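Local coordinates for hypothetical protein SMU.776 (Streptococcus mutans, PDB 2B78) that probably acts as an S-adenosylmethionine-dependent methyltransferase, perhaps on RNA, although its substrate has not been established, at residues A[52-55]-A[59-62]; A[86-91]-A[95-100]; A[181-186]-A[223-228]. All coordinates share one frame; numbering follows the deposited sequence.

Contact 1: A[52-55]-A[59-62]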
ATOM      1  N   SER A  52      13.687 -15.645   6.674  1.00 16.71           N
ATOM      2  CA  SER A  52      14.340 -14.419   6.252  1.00 18.88           C
ATOM      3  C   SER A  52      13.674 -13.311   7.037  1.00 20.92           C
ATOM      4  O   SER A  52      12.453 -13.298   7.195  1.00 20.28           O
ATOM      5  CB  SER A  52      14.173 -14.186   4.748  1.00 19.58           C
ATOM      6  OG  SER A  52      14.990 -13.106   4.318  1.00 18.48           O
ATOM      7  N   LYS A  53      14.473 -12.386   7.548  1.00 22.62           N
ATOM      8  CA  LYS A  53      13.924 -11.297   8.332  1.00 25.10           C
ATOM      9  C   LYS A  53      13.149 -10.309   7.477  1.00 25.63           C
ATOM     10  O   LYS A  53      13.632  -9.845   6.439  1.00 26.81           O
ATOM     11  CB  LYS A  53      15.048 -10.588   9.094  1.00 28.23           C
ATOM     12  CG  LYS A  53      15.380 -11.269  10.421  1.00 31.22           C
ATOM     13  CD  LYS A  53      16.638 -10.703  11.072  1.00 33.95           C
ATOM     14  CE  LYS A  53      17.898 -11.369  10.527  1.00 34.39           C
ATOM     15  NZ  LYS A  53      19.128 -10.904  11.238  1.00 34.09           N
ATOM     16  N   GLN A  54      11.937  -9.999   7.922  1.00 25.59           N
ATOM     17  CA  GLN A  54      11.065  -9.067   7.219  1.00 24.97           C
ATOM     18  C   GLN A  54      10.209  -8.341   8.246  1.00 24.87           C
ATOM     19  O   GLN A  54       9.126  -8.804   8.600  1.00 23.26           O
ATOM     20  CB  GLN A  54      10.167  -9.820   6.231  1.00 23.43           C
ATOM     21  CG  GLN A  54       9.341  -8.907   5.330  1.00 22.34           C
ATOM     22  CD  GLN A  54       8.548  -9.680   4.303  1.00 22.09           C
ATOM     23  OE1 GLN A  54       9.023 -10.686   3.777  1.00 22.00           O
ATOM     24  NE2 GLN A  54       7.337  -9.209   3.997  1.00 20.90           N
ATOM     25  N   ASN A  55      10.705  -7.202   8.721  1.00 26.50           N
ATOM     26  CA  ASN A  55      10.002  -6.409   9.726  1.00 27.72           C
ATOM     27  C   ASN A  55       9.788  -7.247  10.985  1.00 27.80           C
ATOM     28  O   ASN A  55      10.754  -7.652  11.625  1.00 29.78           O
ATOM     29  CB  ASN A  55       8.664  -5.913   9.175  1.00 28.75           C
ATOM     30  CG  ASN A  55       8.835  -5.004   7.970  1.00 31.99           C
ATOM     31  OD1 ASN A  55       9.528  -3.984   8.037  1.00 32.90           O
ATOM     32  ND2 ASN A  55       8.200  -5.368   6.859  1.00 33.17           N
ATOM     33  N   GLY A  59       9.881 -15.183   8.612  1.00 14.81           N
ATOM     34  CA  GLY A  59       9.720 -16.037   7.449  1.00 14.70           C
ATOM     35  C   GLY A  59       8.282 -16.216   7.006  1.00 15.25           C
ATOM     36  O   GLY A  59       7.370 -15.543   7.512  1.00 15.73           O
ATOM     37  N   TRP A  60       8.075 -17.143   6.073  1.00 14.79           N
ATOM     38  CA  TRP A  60       6.744 -17.417   5.535  1.00 15.49           C
ATOM     39  C   TRP A  60       6.535 -18.890   5.243  1.00 16.84           C
ATOM     40  O   TRP A  60       7.451 -19.578   4.788  1.00 18.41           O
ATOM     41  CB  TRP A  60       6.527 -16.682   4.209  1.00 11.74           C
ATOM     42  CG  TRP A  60       6.574 -15.214   4.286  1.00 11.34           C
ATOM     43  CD1 TRP A  60       7.673 -14.407   4.124  1.00  9.83           C
ATOM     44  CD2 TRP A  60       5.467 -14.343   4.529  1.00  8.69           C
ATOM     45  NE1 TRP A  60       7.310 -13.089   4.251  1.00 10.65           N
ATOM     46  CE2 TRP A  60       5.962 -13.021   4.499  1.00 10.16           C
ATOM     47  CE3 TRP A  60       4.105 -14.551   4.769  1.00  8.32           C
ATOM     48  CZ2 TRP A  60       5.136 -11.909   4.700  1.00  8.85           C
ATOM     49  CZ3 TRP A  60       3.287 -13.448   4.971  1.00  7.46           C
ATOM     50  CH2 TRP A  60       3.807 -12.144   4.935  1.00  9.05           C
ATOM     51  N   LEU A  61       5.320 -19.365   5.477  1.00 17.65           N
ATOM     52  CA  LEU A  61       4.985 -20.743   5.163  1.00 18.93           C
ATOM     53  C   LEU A  61       4.806 -20.749   3.651  1.00 20.32           C
ATOM     54  O   LEU A  61       4.134 -19.876   3.103  1.00 19.75           O
ATOM     55  CB  LEU A  61       3.666 -21.146   5.823  1.00 18.19           C
ATOM     56  CG  LEU A  61       3.064 -22.470   5.336  1.00 18.40           C
ATOM     57  CD1 LEU A  61       3.912 -23.643   5.822  1.00 17.62           C
ATOM     58  CD2 LEU A  61       1.636 -22.595   5.842  1.00 19.17           C
ATOM     59  N   ILE A  62       5.410 -21.722   2.976  1.00 22.12           N
ATOM     60  CA  ILE A  62       5.290 -21.826   1.527  1.00 24.78           C
ATOM     61  C   ILE A  62       4.137 -22.753   1.168  1.00 25.44           C
ATOM     62  O   ILE A  62       3.316 -22.450   0.303  1.00 25.69           O
ATOM     63  CB  ILE A  62       6.578 -22.392   0.896  1.00 26.52           C
ATOM     64  CG1 ILE A  62       7.729 -21.400   1.090  1.00 27.18           C
ATOM     65  CG2 ILE A  62       6.348 -22.684  -0.578  1.00 27.16           C
ATOM     66  CD1 ILE A  62       9.056 -21.890   0.550  1.00 29.39           C
TER

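Contact 2: A[86-91]-A[95-100]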
ATOM      1  N   LYS A  86      -8.319 -11.783 -14.182  1.00 21.34           N
ATOM      2  CA  LYS A  86      -8.770 -11.594 -15.563  1.00 24.41           C
ATOM      3  C   LYS A  86      -9.572 -10.318 -15.815  1.00 25.29           C
ATOM      4  O   LYS A  86      -9.407  -9.679 -16.859  1.00 26.27           O
ATOM      5  CB  LYS A  86      -9.599 -12.798 -16.018  1.00 26.31           C
ATOM      6  CG  LYS A  86      -8.783 -14.038 -16.319  1.00 28.39           C
ATOM      7  CD  LYS A  86      -9.678 -15.229 -16.640  1.00 30.25           C
ATOM      8  CE  LYS A  86     -10.502 -15.639 -15.422  1.00 31.85           C
ATOM      9  NZ  LYS A  86     -11.283 -16.886 -15.672  1.00 33.67           N
ATOM     10  N   ASN A  87     -10.439  -9.947 -14.880  1.00 25.96           N
ATOM     11  CA  ASN A  87     -11.252  -8.743 -15.042  1.00 27.91           C
ATOM     12  C   ASN A  87     -10.428  -7.462 -15.042  1.00 29.57           C
ATOM     13  O   ASN A  87     -10.787  -6.484 -15.703  1.00 29.97           O
ATOM     14  CB  ASN A  87     -12.330  -8.673 -13.957  1.00 27.64           C
ATOM     15  CG  ASN A  87     -13.369  -9.757 -14.110  1.00 27.83           C
ATOM     16  OD1 ASN A  87     -13.659 -10.194 -15.225  1.00 28.53           O
ATOM     17  ND2 ASN A  87     -13.945 -10.193 -12.995  1.00 27.78           N
ATOM     18  N   PHE A  88      -9.325  -7.468 -14.299  1.00 30.70           N
ATOM     19  CA  PHE A  88      -8.440  -6.310 -14.254  1.00 32.03           C
ATOM     20  C   PHE A  88      -7.752  -6.145 -15.610  1.00 33.92           C
ATOM     21  O   PHE A  88      -7.932  -5.131 -16.293  1.00 34.11           O
ATOM     22  CB  PHE A  88      -7.376  -6.492 -13.165  1.00 31.77           C
ATOM     23  CG  PHE A  88      -7.885  -6.256 -11.766  1.00 31.02           C
ATOM     24  CD1 PHE A  88      -8.180  -4.969 -11.329  1.00 30.97           C
ATOM     25  CD2 PHE A  88      -8.072  -7.322 -10.888  1.00 31.85           C
ATOM     26  CE1 PHE A  88      -8.657  -4.744 -10.032  1.00 31.04           C
ATOM     27  CE2 PHE A  88      -8.548  -7.108  -9.591  1.00 31.95           C
ATOM     28  CZ  PHE A  88      -8.840  -5.815  -9.166  1.00 30.84           C
ATOM     29  N   ALA A  89      -6.974  -7.158 -15.994  1.00 35.01           N
ATOM     30  CA  ALA A  89      -6.236  -7.151 -17.257  1.00 35.59           C
ATOM     31  C   ALA A  89      -7.156  -6.950 -18.455  1.00 36.48           C
ATOM     32  O   ALA A  89      -6.701  -6.671 -19.565  1.00 36.31           O
ATOM     33  CB  ALA A  89      -5.458  -8.455 -17.413  1.00 36.31           C
ATOM     34  N   HIS A  90      -8.454  -7.091 -18.217  1.00 37.85           N
ATOM     35  CA  HIS A  90      -9.455  -6.936 -19.261  1.00 38.55           C
ATOM     36  C   HIS A  90      -9.811  -5.466 -19.437  1.00 38.13           C
ATOM     37  O   HIS A  90      -9.689  -4.916 -20.533  1.00 39.10           O
ATOM     38  CB  HIS A  90     -10.711  -7.727 -18.886  1.00 40.83           C
ATOM     39  CG  HIS A  90     -11.801  -7.669 -19.912  1.00 44.85           C
ATOM     40  ND1 HIS A  90     -13.086  -8.098 -19.654  1.00 46.59           N
ATOM     41  CD2 HIS A  90     -11.796  -7.245 -21.199  1.00 46.39           C
ATOM     42  CE1 HIS A  90     -13.826  -7.941 -20.737  1.00 47.49           C
ATOM     43  NE2 HIS A  90     -13.067  -7.425 -21.689  1.00 47.19           N
ATOM     44  N   SER A  91     -10.250  -4.839 -18.350  1.00 36.84           N
ATOM     45  CA  SER A  91     -10.651  -3.435 -18.358  1.00 35.40           C
ATOM     46  C   SER A  91      -9.507  -2.475 -18.658  1.00 33.55           C
ATOM     47  O   SER A  91      -8.414  -2.607 -18.102  1.00 34.00           O
ATOM     48  CB  SER A  91     -11.271  -3.070 -17.008  1.00 36.42           C
ATOM     49  OG  SER A  91     -11.530  -1.675 -16.929  1.00 38.56           O
ATOM     50  N   THR A  95      -5.079   0.841 -15.921  1.00 12.13           N
ATOM     51  CA  THR A  95      -3.959   0.131 -16.516  1.00 12.06           C
ATOM     52  C   THR A  95      -2.805  -0.098 -15.553  1.00 12.89           C
ATOM     53  O   THR A  95      -1.751  -0.599 -15.942  1.00 13.97           O
ATOM     54  CB  THR A  95      -3.442   0.868 -17.770  1.00 13.10           C
ATOM     55  OG1 THR A  95      -2.914   2.153 -17.406  1.00 13.92           O
ATOM     56  CG2 THR A  95      -4.577   1.056 -18.764  1.00 13.09           C
ATOM     57  N   ALA A  96      -3.006   0.255 -14.290  1.00 13.03           N
ATOM     58  CA  ALA A  96      -1.975   0.040 -13.287  1.00 14.09           C
ATOM     59  C   ALA A  96      -2.671  -0.577 -12.086  1.00 13.70           C
ATOM     60  O   ALA A  96      -3.598   0.012 -11.541  1.00 15.17           O
ATOM     61  CB  ALA A  96      -1.297   1.366 -12.902  1.00 12.64           C
ATOM     62  N   TYR A  97      -2.240  -1.772 -11.695  1.00 13.48           N
ATOM     63  CA  TYR A  97      -2.825  -2.469 -10.556  1.00 13.32           C
ATOM     64  C   TYR A  97      -1.855  -3.538 -10.081  1.00 13.04           C
ATOM     65  O   TYR A  97      -0.849  -3.805 -10.742  1.00 13.82           O
ATOM     66  CB  TYR A  97      -4.176  -3.087 -10.941  1.00 15.43           C
ATOM     67  CG  TYR A  97      -4.120  -4.065 -12.100  1.00 17.71           C
ATOM     68  CD1 TYR A  97      -4.012  -5.438 -11.876  1.00 18.20           C
ATOM     69  CD2 TYR A  97      -4.165  -3.615 -13.424  1.00 19.13           C
ATOM     70  CE1 TYR A  97      -3.952  -6.335 -12.940  1.00 17.74           C
ATOM     71  CE2 TYR A  97      -4.100  -4.509 -14.496  1.00 18.87           C
ATOM     72  CZ  TYR A  97      -3.993  -5.863 -14.245  1.00 18.77           C
ATOM     73  OH  TYR A  97      -3.915  -6.748 -15.299  1.00 21.15           O
ATOM     74  N   ARG A  98      -2.136  -4.157  -8.940  1.00 12.11           N
ATOM     75  CA  ARG A  98      -1.224  -5.172  -8.418  1.00 11.27           C
ATOM     76  C   ARG A  98      -1.467  -6.584  -8.958  1.00 11.19           C
ATOM     77  O   ARG A  98      -2.593  -7.079  -8.934  1.00 10.72           O
ATOM     78  CB  ARG A  98      -1.266  -5.182  -6.889  1.00  9.74           C
ATOM     79  CG  ARG A  98      -0.424  -6.290  -6.255  1.00  8.67           C
ATOM     80  CD  ARG A  98       0.096  -5.890  -4.886  1.00  7.13           C
ATOM     81  NE  ARG A  98       1.066  -4.804  -4.986  1.00  8.27           N
ATOM     82  CZ  ARG A  98       1.767  -4.326  -3.963  1.00  7.34           C
ATOM     83  NH1 ARG A  98       1.615  -4.836  -2.749  1.00  5.08           N
ATOM     84  NH2 ARG A  98       2.622  -3.332  -4.161  1.00  7.06           N
ATOM     85  N   LEU A  99      -0.395  -7.227  -9.421  1.00 10.37           N
ATOM     86  CA  LEU A  99      -0.468  -8.585  -9.972  1.00 10.30           C
ATOM     87  C   LEU A  99      -0.229  -9.687  -8.939  1.00  9.23           C
ATOM     88  O   LEU A  99      -0.764 -10.796  -9.066  1.00  8.25           O
ATOM     89  CB  LEU A  99       0.554  -8.740 -11.109  1.00  9.48           C
ATOM     90  CG  LEU A  99       0.418  -7.827 -12.332  1.00 10.73           C
ATOM     91  CD1 LEU A  99       1.537  -8.144 -13.332  1.00 11.27           C
ATOM     92  CD2 LEU A  99      -0.946  -8.026 -12.995  1.00  9.97           C
ATOM     93  N   PHE A 100       0.564  -9.387  -7.913  1.00 10.75           N
ATOM     94  CA  PHE A 100       0.897 -10.378  -6.887  1.00 10.30           C
ATOM     95  C   PHE A 100       1.117  -9.652  -5.570  1.00 10.48           C
ATOM     96  O   PHE A 100       1.857  -8.671  -5.517  1.00 10.62           O
ATOM     97  CB  PHE A 100       2.175 -11.119  -7.293  1.00 10.34           C
ATOM     98  CG  PHE A 100       2.339 -12.463  -6.636  1.00 10.52           C
ATOM     99  CD1 PHE A 100       1.782 -13.603  -7.206  1.00  8.86           C
ATOM    100  CD2 PHE A 100       3.043 -12.587  -5.440  1.00  9.89           C
ATOM    101  CE1 PHE A 100       1.924 -14.849  -6.595  1.00 10.09           C
ATOM    102  CE2 PHE A 100       3.187 -13.824  -4.823  1.00  9.15           C
ATOM    103  CZ  PHE A 100       2.626 -14.958  -5.402  1.00  9.13           C
TER

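Contact 3: A[181-186]-A[223-228]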
ATOM      1  N   ILE A 181      -8.987   8.044 -15.278  1.00 11.24           N
ATOM      2  CA  ILE A 181      -8.288   9.330 -15.306  1.00 12.74           C
ATOM      3  C   ILE A 181      -6.782   9.062 -15.283  1.00 14.52           C
ATOM      4  O   ILE A 181      -6.334   7.969 -14.894  1.00 13.20           O
ATOM      5  CB  ILE A 181      -8.721  10.274 -14.150  1.00 11.86           C
ATOM      6  CG1 ILE A 181      -8.182   9.789 -12.815  1.00 11.63           C
ATOM      7  CG2 ILE A 181     -10.260  10.359 -14.099  1.00  9.86           C
ATOM      8  CD1 ILE A 181      -8.261  10.863 -11.731  1.00 11.17           C
ATOM      9  N   SER A 182      -5.995  10.041 -15.722  1.00 15.53           N
ATOM     10  CA  SER A 182      -4.542   9.870 -15.807  1.00 15.51           C
ATOM     11  C   SER A 182      -3.753  10.271 -14.578  1.00 16.79           C
ATOM     12  O   SER A 182      -4.123  11.202 -13.863  1.00 17.37           O
ATOM     13  CB  SER A 182      -3.996  10.652 -17.010  1.00 15.18           C
ATOM     14  OG  SER A 182      -4.584  10.204 -18.220  1.00 15.43           O
ATOM     15  N   TYR A 183      -2.645   9.561 -14.358  1.00 16.95           N
ATOM     16  CA  TYR A 183      -1.739   9.814 -13.248  1.00 16.30           C
ATOM     17  C   TYR A 183      -0.310   9.637 -13.764  1.00 15.18           C
ATOM     18  O   TYR A 183      -0.029   8.709 -14.525  1.00 15.93           O
ATOM     19  CB  TYR A 183      -1.973   8.814 -12.114  1.00 17.55           C
ATOM     20  CG  TYR A 183      -3.294   8.975 -11.405  1.00 17.93           C
ATOM     21  CD1 TYR A 183      -3.468   9.957 -10.434  1.00 17.99           C
ATOM     22  CD2 TYR A 183      -4.372   8.155 -11.715  1.00 18.78           C
ATOM     23  CE1 TYR A 183      -4.695  10.122  -9.779  1.00 16.96           C
ATOM     24  CE2 TYR A 183      -5.601   8.309 -11.071  1.00 19.75           C
ATOM     25  CZ  TYR A 183      -5.749   9.297 -10.103  1.00 17.29           C
ATOM     26  OH  TYR A 183      -6.955   9.440  -9.456  1.00 16.17           O
ATOM     27  N   ASN A 184       0.575  10.528 -13.337  1.00 13.27           N
ATOM     28  CA  ASN A 184       1.982  10.509 -13.724  1.00 12.85           C
ATOM     29  C   ASN A 184       2.780   9.642 -12.744  1.00 12.71           C
ATOM     30  O   ASN A 184       2.755   9.866 -11.531  1.00 11.96           O
ATOM     31  CB  ASN A 184       2.525  11.949 -13.745  1.00 12.92           C
ATOM     32  CG  ASN A 184       4.024  12.017 -14.008  1.00 13.75           C
ATOM     33  OD1 ASN A 184       4.839  11.988 -13.080  1.00 15.92           O
ATOM     34  ND2 ASN A 184       4.398  12.106 -15.278  1.00 11.28           N
ATOM     35  N   VAL A 185       3.479   8.644 -13.279  1.00 12.32           N
ATOM     36  CA  VAL A 185       4.274   7.742 -12.454  1.00 11.53           C
ATOM     37  C   VAL A 185       5.705   7.604 -12.963  1.00 11.48           C
ATOM     38  O   VAL A 185       6.039   8.033 -14.078  1.00 12.47           O
ATOM     39  CB  VAL A 185       3.632   6.324 -12.371  1.00 11.37           C
ATOM     40  CG1 VAL A 185       2.207   6.424 -11.818  1.00  9.03           C
ATOM     41  CG2 VAL A 185       3.625   5.663 -13.739  1.00 10.55           C
ATOM     42  N   PHE A 186       6.541   6.991 -12.134  1.00 11.04           N
ATOM     43  CA  PHE A 186       7.947   6.776 -12.451  1.00 11.42           C
ATOM     44  C   PHE A 186       8.353   5.462 -11.790  1.00 12.21           C
ATOM     45  O   PHE A 186       7.981   5.206 -10.645  1.00 13.54           O
ATOM     46  CB  PHE A 186       8.786   7.969 -11.950  1.00 10.37           C
ATOM     47  CG  PHE A 186       8.387   8.493 -10.586  1.00 10.07           C
ATOM     48  CD1 PHE A 186       8.996   8.010  -9.425  1.00 10.10           C
ATOM     49  CD2 PHE A 186       7.420   9.484 -10.467  1.00  8.16           C
ATOM     50  CE1 PHE A 186       8.644   8.514  -8.164  1.00  9.19           C
ATOM     51  CE2 PHE A 186       7.057   9.996  -9.214  1.00  9.09           C
ATOM     52  CZ  PHE A 186       7.671   9.512  -8.062  1.00  9.55           C
ATOM     53  N   THR A 223       2.019  13.242  -3.964  1.00 11.31           N
ATOM     54  CA  THR A 223       1.999  13.775  -5.318  1.00 10.42           C
ATOM     55  C   THR A 223       0.594  14.299  -5.609  1.00 11.00           C
ATOM     56  O   THR A 223       0.219  14.539  -6.758  1.00  9.95           O
ATOM     57  CB  THR A 223       2.419  12.737  -6.389  1.00 10.03           C
ATOM     58  OG1 THR A 223       1.478  11.659  -6.434  1.00 11.13           O
ATOM     59  CG2 THR A 223       3.804  12.201  -6.074  1.00  9.11           C
ATOM     60  N   ALA A 224      -0.172  14.483  -4.538  1.00 10.40           N
ATOM     61  CA  ALA A 224      -1.530  15.015  -4.615  1.00 10.28           C
ATOM     62  C   ALA A 224      -2.495  14.194  -5.465  1.00 10.23           C
ATOM     63  O   ALA A 224      -3.398  14.755  -6.090  1.00  9.94           O
ATOM     64  CB  ALA A 224      -1.484  16.448  -5.128  1.00  9.64           C
ATOM     65  N   ALA A 225      -2.317  12.874  -5.497  1.00  9.46           N
ATOM     66  CA  ALA A 225      -3.226  12.045  -6.284  1.00  8.86           C
ATOM     67  C   ALA A 225      -4.680  12.173  -5.791  1.00 10.20           C
ATOM     68  O   ALA A 225      -5.613  12.087  -6.594  1.00 11.94           O
ATOM     69  CB  ALA A 225      -2.779  10.585  -6.249  1.00  8.53           C
ATOM     70  N   PHE A 226      -4.888  12.363  -4.485  1.00  7.48           N
ATOM     71  CA  PHE A 226      -6.258  12.520  -3.956  1.00  7.24           C
ATOM     72  C   PHE A 226      -6.846  13.851  -4.413  1.00  7.40           C
ATOM     73  O   PHE A 226      -8.052  13.970  -4.649  1.00  6.80           O
ATOM     74  CB  PHE A 226      -6.288  12.507  -2.420  1.00  5.18           C
ATOM     75  CG  PHE A 226      -6.154  11.149  -1.797  1.00  2.17           C
ATOM     76  CD1 PHE A 226      -6.973  10.092  -2.182  1.00  1.39           C
ATOM     77  CD2 PHE A 226      -5.229  10.944  -0.772  1.00  1.39           C
ATOM     78  CE1 PHE A 226      -6.875   8.850  -1.551  1.00  3.00           C
ATOM     79  CE2 PHE A 226      -5.124   9.713  -0.135  1.00  2.03           C
ATOM     80  CZ  PHE A 226      -5.950   8.661  -0.525  1.00  2.05           C
ATOM     81  N   SER A 227      -5.988  14.862  -4.521  1.00  8.39           N
ATOM     82  CA  SER A 227      -6.425  16.183  -4.932  1.00  9.18           C
ATOM     83  C   SER A 227      -6.890  16.201  -6.383  1.00 10.15           C
ATOM     84  O   SER A 227      -7.926  16.799  -6.706  1.00  8.65           O
ATOM     85  CB  SER A 227      -5.291  17.186  -4.729  1.00 10.31           C
ATOM     86  OG  SER A 227      -4.930  17.228  -3.363  1.00 12.86           O
ATOM     87  N   VAL A 228      -6.136  15.541  -7.260  1.00 11.30           N
ATOM     88  CA  VAL A 228      -6.510  15.481  -8.666  1.00 11.73           C
ATOM     89  C   VAL A 228      -7.820  14.698  -8.817  1.00 10.70           C
ATOM     90  O   VAL A 228      -8.681  15.065  -9.617  1.00 11.53           O
ATOM     91  CB  VAL A 228      -5.370  14.840  -9.529  1.00 13.88           C
ATOM     92  CG1 VAL A 228      -5.231  13.359  -9.225  1.00 14.94           C
ATOM     93  CG2 VAL A 228      -5.644  15.063 -11.007  1.00 14.98           C
TER

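Contact 1: A[52-55]-A[59-62]
S52 and G59 face each other near the turn end of a beta hairpin in the PUA-like domain, where strand 45-54 folds back antiparallel onto strand 57-63. Their CA atoms are 5.0 Å apart, the closest such pair between the segments. S52 O stands 3.5 Å from G59 N, but the angle is too poor for a hydrogen bond; the S52 backbone pairs instead with V58, and G59 pairs on with L21 of the edge strand 20-22. S52 OG finds its partners outside the hairpin, in N33 OD1 and the backbone N of F127. G59 has an almost fully extended backbone at which a CB would press on the preceding carbonyl O, a geometry that suits glycine. Further along the first strand, Q54 makes the polar link. With CG anti to the backbone N (chi1 -173°) and the chain extended beyond it, the amide reaches across to the indole edge of W60, the two side chains crossing at about a right angle. Amide and indole planes are 48° apart, and NE2 passes 3.6 Å from W60 CZ2. W60 carries its CG beside its own backbone N and anti to the carbonyl carbon, which swings the indole back toward Q54; the ring of Y50 meets the same indole at a steep tilt. Besides the indole N-H, OE1 also accepts a hydrogen bond from N125 ND2, while NE2 donates to Q102 OE1, so both ends of the amide are held and its rotation is fixed. W60 NE1 donates to Q54 OE1 over 3.0 Å, nearly straight at 172°, with OE1 almost in the indole plane but the donor well above the amide's carbonyl plane.

Contact 2: A[86-91]-A[95-100]
One face of the Y97 ring receives F88 CB, which rides over it toward the rim, 3.6 Å from the ring centroid, in a CH-pi contact that packs the short, weakly bonded helix 86-90 against edge strand 96-101 of a mixed five-stranded sheet. The F88 ring continues past that point: the two aromatic planes are within 20° of parallel, yet their centroids lie 5.2 Å apart and the rings barely overlap. The methylene thus makes the closer approach, with F88 CB 3.4 Å from Y97 CE1, while F88 CG sits 4.0 Å from Y97 CD1. The F88 CG atom is anti to its carbonyl carbon (chi1 -77°), which leads the ring away from the tyrosine and onto S364. Y97 points at the helix with CG between its backbone N and carbonyl carbon (chi1 58°), while its backbone pairs with C114 of the adjacent strand 110-115. At the far end of the tyrosine, the hydroxyl nestles against A89. A89 N comes close to it, but the angle rules out a hydrogen bond, so this end of the contact is van der Waals packing: Y97 OH lies 3.1 Å from both CA and CB of A89.

Contact 3: A[181-186]-A[223-228]
Apolar packing carries this contact, in which the ring of Y183, on strand 181-185, lies against the first turn of helix 225-232 in the Rossmann-like methyltransferase domain. The tightest approach is between Y183 CE1 and V228 CG1, at 3.3 Å, and the same methyl stands 4.0 Å from Y183 CD1. The methyl approaches the ring obliquely, and the two side chains cross at a slant. V228 points toward the strand, with CG1 between its backbone N and carbonyl carbon (chi1 70°); this rotation presents that methyl to the tyrosine. One turn earlier, A225 CB adds a lighter touch, 4.0 Å from Y183 CE1, so a single ring carbon meets two residues on the same flank of the helix. The tyrosine reaches them because its CG is anti to its carbonyl carbon (chi1 -68°), bringing the ring closer to the helix than its CB direction alone would suggest.

Polar approaches are minor. A225 O lies near the plane of the Y183 ring, at its edge, 3.9 Å from CE1, and no hydrogen bond crosses between the segments. Within the helical segment, V228 N bonds to A224 O over 3.1 Å; A224 occupies the N-cap position, and this bond closes the first turn on which both contact residues sit.

The A225 side chain is about 11 Å from that of D242, which binds S-adenosyl-L-homocysteine in a determined structure of this protein; the ligand is absent here. Strand 181-185 pairs antiparallel with strand 174-178, Y183 with I176 in the backbone. The Y183 side chain also touches R203 of helix 200-210 and meets the H254 ring of helix 247-257 edge-to-face. The hairpin 174-185 thus packs on helices 200-210, 225-232 and 247-257.

How the contacts relate
From the N terminus the three contacts follow in series; none encloses or crosses another. Contact 1 closes a tight hairpin turn within the PUA-like domain. Contact 2 closes an equally short loop, bringing strand 96-101, the outermost of the five-stranded sheet that runs on to 162-165, back against helix 86-90. Contact 3 is longer in reach: 36 residues, including helix 200-210 and strand 215-219, separate its segments, and it joins the 174-185 hairpin to helix 225-232 within the methyltransferase region. Contacts 1 and 3 lie on opposite sides of the chain's centre, their own centres about 33 Å apart. Contacts 2 and 3 approach to about 6 Å between nearest atoms without touching, and T95 bonds to L177 in the strand beside 181-185.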